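Long-range contact in metallo-carboxypeptidase (Pseudomonas aeruginosa, PDB 4A39), which probably acts as a zinc-dependent carboxypeptidase of the M14 family, removing residues from the C-terminal ends of peptide chains: residues Thr203-Tyr215 against Asp375-Leu387. Residues are numbered along the deposited sequence; the frame is centred on the assembly and turned at random.
Sequences TEMQRLLEKADLY and DVLSTLAVLVDEL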
# COMPACT_ATOMS: atom_id res chain seq x y z
N THR A 203 -16.05 -21.63 2.20
CA THR A 203 -15.62 -22.78 1.43
C THR A 203 -14.34 -22.56 0.61
O THR A 203 -13.49 -23.45 0.54
CB THR A 203 -16.73 -23.25 0.49
OG1 THR A 203 -17.89 -23.57 1.27
CG2 THR A 203 -16.30 -24.49 -0.28
N GLU A 204 -14.21 -21.39 0.00
CA GLU A 204 -13.02 -21.09 -0.79
C GLU A 204 -11.75 -21.09 0.05
O GLU A 204 -10.70 -21.56 -0.39
CB GLU A 204 -13.13 -19.74 -1.49
CG GLU A 204 -14.26 -19.64 -2.50
CD GLU A 204 -14.12 -18.43 -3.40
OE1 GLU A 204 -13.80 -17.34 -2.87
OE2 GLU A 204 -14.32 -18.56 -4.62
N MET A 205 -11.84 -20.56 1.27
CA MET A 205 -10.69 -20.50 2.16
C MET A 205 -10.38 -21.86 2.77
O MET A 205 -9.25 -22.15 3.15
CB MET A 205 -10.90 -19.46 3.25
CG MET A 205 -10.86 -18.01 2.75
SD MET A 205 -9.34 -17.60 1.85
CE MET A 205 -9.88 -17.81 0.15
N GLN A 206 -11.40 -22.71 2.88
CA GLN A 206 -11.21 -24.04 3.44
C GLN A 206 -10.39 -24.82 2.43
O GLN A 206 -9.44 -25.53 2.78
CB GLN A 206 -12.58 -24.69 3.67
CG GLN A 206 -12.58 -25.88 4.63
CD GLN A 206 -13.99 -26.28 5.04
OE1 GLN A 206 -14.99 -25.76 4.50
NE2 GLN A 206 -14.08 -27.22 5.99
N ARG A 207 -10.74 -24.66 1.15
CA ARG A 207 -10.04 -25.35 0.07
C ARG A 207 -8.60 -24.84 -0.03
O ARG A 207 -7.67 -25.62 -0.16
CB ARG A 207 -10.75 -25.12 -1.26
CG ARG A 207 -12.17 -25.66 -1.34
CD ARG A 207 -12.71 -25.51 -2.76
NE ARG A 207 -14.10 -25.94 -2.88
CZ ARG A 207 -14.77 -25.96 -4.03
NH1 ARG A 207 -14.18 -25.59 -5.16
NH2 ARG A 207 -16.04 -26.37 -4.06
N LEU A 208 -8.44 -23.52 0.04
CA LEU A 208 -7.12 -22.92 -0.06
C LEU A 208 -6.19 -23.30 1.09
O LEU A 208 -5.04 -23.65 0.88
CB LEU A 208 -7.24 -21.39 -0.13
CG LEU A 208 -5.93 -20.60 -0.12
CD1 LEU A 208 -5.03 -21.05 -1.27
CD2 LEU A 208 -6.23 -19.11 -0.25
N LEU A 209 -6.71 -23.24 2.32
CA LEU A 209 -5.89 -23.55 3.49
C LEU A 209 -5.65 -25.03 3.74
O LEU A 209 -4.86 -25.38 4.62
CB LEU A 209 -6.50 -22.87 4.72
CG LEU A 209 -6.52 -21.34 4.59
CD1 LEU A 209 -7.21 -20.73 5.79
CD2 LEU A 209 -5.09 -20.82 4.46
N GLU A 210 -6.32 -25.90 2.99
CA GLU A 210 -6.09 -27.33 3.15
C GLU A 210 -4.78 -27.65 2.44
O GLU A 210 -4.12 -28.65 2.73
CB GLU A 210 -7.22 -28.15 2.52
CG GLU A 210 -8.51 -28.18 3.31
CD GLU A 210 -9.57 -29.07 2.68
OE1 GLU A 210 -9.93 -28.83 1.50
OE2 GLU A 210 -10.04 -30.01 3.35
N LYS A 211 -4.39 -26.77 1.52
CA LYS A 211 -3.17 -26.97 0.74
C LYS A 211 -2.10 -25.90 0.93
O LYS A 211 -0.96 -26.09 0.52
CB LYS A 211 -3.53 -27.07 -0.74
CG LYS A 211 -4.54 -28.16 -1.03
CD LYS A 211 -5.04 -28.14 -2.46
CE LYS A 211 -6.04 -29.26 -2.69
NZ LYS A 211 -6.51 -29.32 -4.10
N ALA A 212 -2.46 -24.78 1.56
CA ALA A 212 -1.48 -23.72 1.74
C ALA A 212 -1.60 -22.95 3.04
O ALA A 212 -2.66 -22.90 3.67
CB ALA A 212 -1.56 -22.75 0.57
N ASP A 213 -0.48 -22.36 3.45
CA ASP A 213 -0.41 -21.52 4.64
C ASP A 213 -0.12 -20.11 4.12
O ASP A 213 0.53 -19.95 3.09
CB ASP A 213 0.75 -21.92 5.56
CG ASP A 213 0.55 -23.28 6.20
OD1 ASP A 213 -0.59 -23.76 6.26
OD2 ASP A 213 1.56 -23.84 6.68
N LEU A 214 -0.60 -19.10 4.84
CA LEU A 214 -0.35 -17.73 4.42
C LEU A 214 0.69 -17.09 5.34
O LEU A 214 0.61 -17.23 6.56
CB LEU A 214 -1.63 -16.91 4.47
CG LEU A 214 -2.84 -17.50 3.74
CD1 LEU A 214 -4.01 -16.54 3.88
CD2 LEU A 214 -2.52 -17.74 2.27
N TYR A 215 1.67 -16.43 4.73
CA TYR A 215 2.72 -15.72 5.46
C TYR A 215 2.46 -14.25 5.13
O TYR A 215 2.64 -13.81 3.99
CB TYR A 215 4.10 -16.16 4.95
CG TYR A 215 4.47 -17.56 5.38
CD1 TYR A 215 3.85 -18.68 4.82
CD2 TYR A 215 5.45 -17.78 6.35
CE1 TYR A 215 4.18 -19.97 5.22
CE2 TYR A 215 5.79 -19.07 6.76
CZ TYR A 215 5.15 -20.16 6.19
OH TYR A 215 5.50 -21.44 6.57
N ASP A 375 -10.72 -10.38 -2.77
CA ASP A 375 -10.86 -10.98 -4.09
C ASP A 375 -9.57 -11.68 -4.50
O ASP A 375 -9.60 -12.65 -5.27
CB ASP A 375 -11.26 -9.93 -5.13
CG ASP A 375 -12.68 -9.42 -4.92
OD1 ASP A 375 -13.53 -10.20 -4.45
OD2 ASP A 375 -12.94 -8.24 -5.25
N VAL A 376 -8.44 -11.20 -4.00
CA VAL A 376 -7.17 -11.84 -4.30
C VAL A 376 -7.16 -13.22 -3.65
O VAL A 376 -6.66 -14.18 -4.22
CB VAL A 376 -5.98 -10.99 -3.78
CG1 VAL A 376 -4.72 -11.84 -3.73
CG2 VAL A 376 -5.76 -9.79 -4.69
N LEU A 377 -7.73 -13.32 -2.45
CA LEU A 377 -7.79 -14.60 -1.76
C LEU A 377 -8.61 -15.58 -2.59
O LEU A 377 -8.26 -16.75 -2.69
CB LEU A 377 -8.40 -14.44 -0.36
CG LEU A 377 -7.46 -13.87 0.71
CD1 LEU A 377 -8.20 -13.70 2.02
CD2 LEU A 377 -6.28 -14.81 0.89
N SER A 378 -9.69 -15.10 -3.19
CA SER A 378 -10.53 -15.95 -4.03
C SER A 378 -9.72 -16.45 -5.22
O SER A 378 -9.84 -17.61 -5.61
CB SER A 378 -11.76 -15.18 -4.53
OG SER A 378 -12.69 -14.96 -3.50
N THR A 379 -8.90 -15.57 -5.78
CA THR A 379 -8.07 -15.92 -6.93
C THR A 379 -7.04 -16.99 -6.55
O THR A 379 -6.82 -17.94 -7.30
CB THR A 379 -7.35 -14.67 -7.49
OG1 THR A 379 -8.34 -13.74 -7.95
CG2 THR A 379 -6.43 -15.05 -8.64
N LEU A 380 -6.42 -16.83 -5.39
CA LEU A 380 -5.43 -17.80 -4.94
C LEU A 380 -6.06 -19.17 -4.69
O LEU A 380 -5.41 -20.21 -4.88
CB LEU A 380 -4.74 -17.32 -3.66
CG LEU A 380 -3.91 -16.03 -3.77
CD1 LEU A 380 -3.29 -15.71 -2.42
CD2 LEU A 380 -2.83 -16.20 -4.83
N ALA A 381 -7.32 -19.18 -4.26
CA ALA A 381 -8.02 -20.43 -4.00
C ALA A 381 -8.19 -21.23 -5.28
O ALA A 381 -8.10 -22.46 -5.28
CB ALA A 381 -9.38 -20.14 -3.38
N VAL A 382 -8.45 -20.53 -6.39
CA VAL A 382 -8.63 -21.18 -7.68
C VAL A 382 -7.33 -21.70 -8.28
O VAL A 382 -7.30 -22.76 -8.91
CB VAL A 382 -9.26 -20.20 -8.71
CG1 VAL A 382 -9.35 -20.87 -10.08
CG2 VAL A 382 -10.63 -19.76 -8.24
N LEU A 383 -6.25 -20.96 -8.06
CA LEU A 383 -4.94 -21.32 -8.61
C LEU A 383 -4.06 -22.20 -7.73
O LEU A 383 -3.00 -22.63 -8.17
CB LEU A 383 -4.14 -20.04 -8.91
CG LEU A 383 -4.81 -18.89 -9.66
CD1 LEU A 383 -3.81 -17.76 -9.81
CD2 LEU A 383 -5.29 -19.37 -11.02
N VAL A 384 -4.49 -22.48 -6.50
CA VAL A 384 -3.67 -23.26 -5.58
C VAL A 384 -3.03 -24.53 -6.14
O VAL A 384 -1.85 -24.78 -5.89
CB VAL A 384 -4.46 -23.61 -4.29
CG1 VAL A 384 -5.45 -24.73 -4.55
CG2 VAL A 384 -3.49 -23.99 -3.18
N ASP A 385 -3.79 -25.33 -6.90
CA ASP A 385 -3.24 -26.57 -7.46
C ASP A 385 -2.26 -26.36 -8.61
O ASP A 385 -1.60 -27.31 -9.05
CB ASP A 385 -4.37 -27.48 -7.94
CG ASP A 385 -5.31 -27.89 -6.83
OD1 ASP A 385 -4.82 -28.29 -5.76
OD2 ASP A 385 -6.55 -27.82 -7.03
N GLU A 386 -2.15 -25.12 -9.09
CA GLU A 386 -1.26 -24.81 -10.21
C GLU A 386 0.03 -24.10 -9.80
O GLU A 386 0.95 -23.97 -10.61
CB GLU A 386 -2.00 -23.93 -11.22
CG GLU A 386 -3.26 -24.55 -11.79
CD GLU A 386 -4.07 -23.56 -12.61
OE1 GLU A 386 -3.51 -22.95 -13.55
OE2 GLU A 386 -5.28 -23.41 -12.32
N LEU A 387 0.10 -23.63 -8.56
CA LEU A 387 1.29 -22.91 -8.09
C LEU A 387 2.57 -23.73 -8.11
O LEU A 387 3.66 -23.18 -8.30
CB LEU A 387 1.03 -22.33 -6.70
CG LEU A 387 -0.07 -21.27 -6.69
CD1 LEU A 387 -0.36 -20.85 -5.26
CD2 LEU A 387 0.35 -20.07 -7.53
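Helix-on-helix packing around a small residue, with a polar bond toward each end, joins helix 203-211 to the C-terminal helix 366-383, Leu208 against Ala381 at the closest point, on the mixed sheet of the M14 zinc-carboxypeptidase fold, away from the metal site. The short segments cross at 55°, their axes approaching to 8.7 Å. Here Ala381 CB lies 3.6 Å from the backbone O of Glu204 and also meets Leu208 CB. With CG swung anti to its backbone N (chi1 175°), Leu208 sends CD1 to Val384 CG2, at 3.8 Å, and CD2 to Leu380 CB. Met205, its chain curled back beyond CG, brings CE to 3.7 Å from Leu377 CB, the two side chains meeting nearly at right angles. Leu214, from the strand after the helix, touches Leu377 CD2 through CD1, and Leu377 also rests on Leu193 of helix 185-196. Ser378 OG donates to the syn lone pair of Glu204 OE1 at 2.7 Å; Arg196 forms a salt bridge with the same oxygen and a hydrogen bond with Ser378 OG, which probably steadies the carboxylate's negative charge. Lys211 stretches its extended chain past Val384, and its NZ forms a salt bridge of 2.6 Å to the syn lone pair of Asp385 OD1.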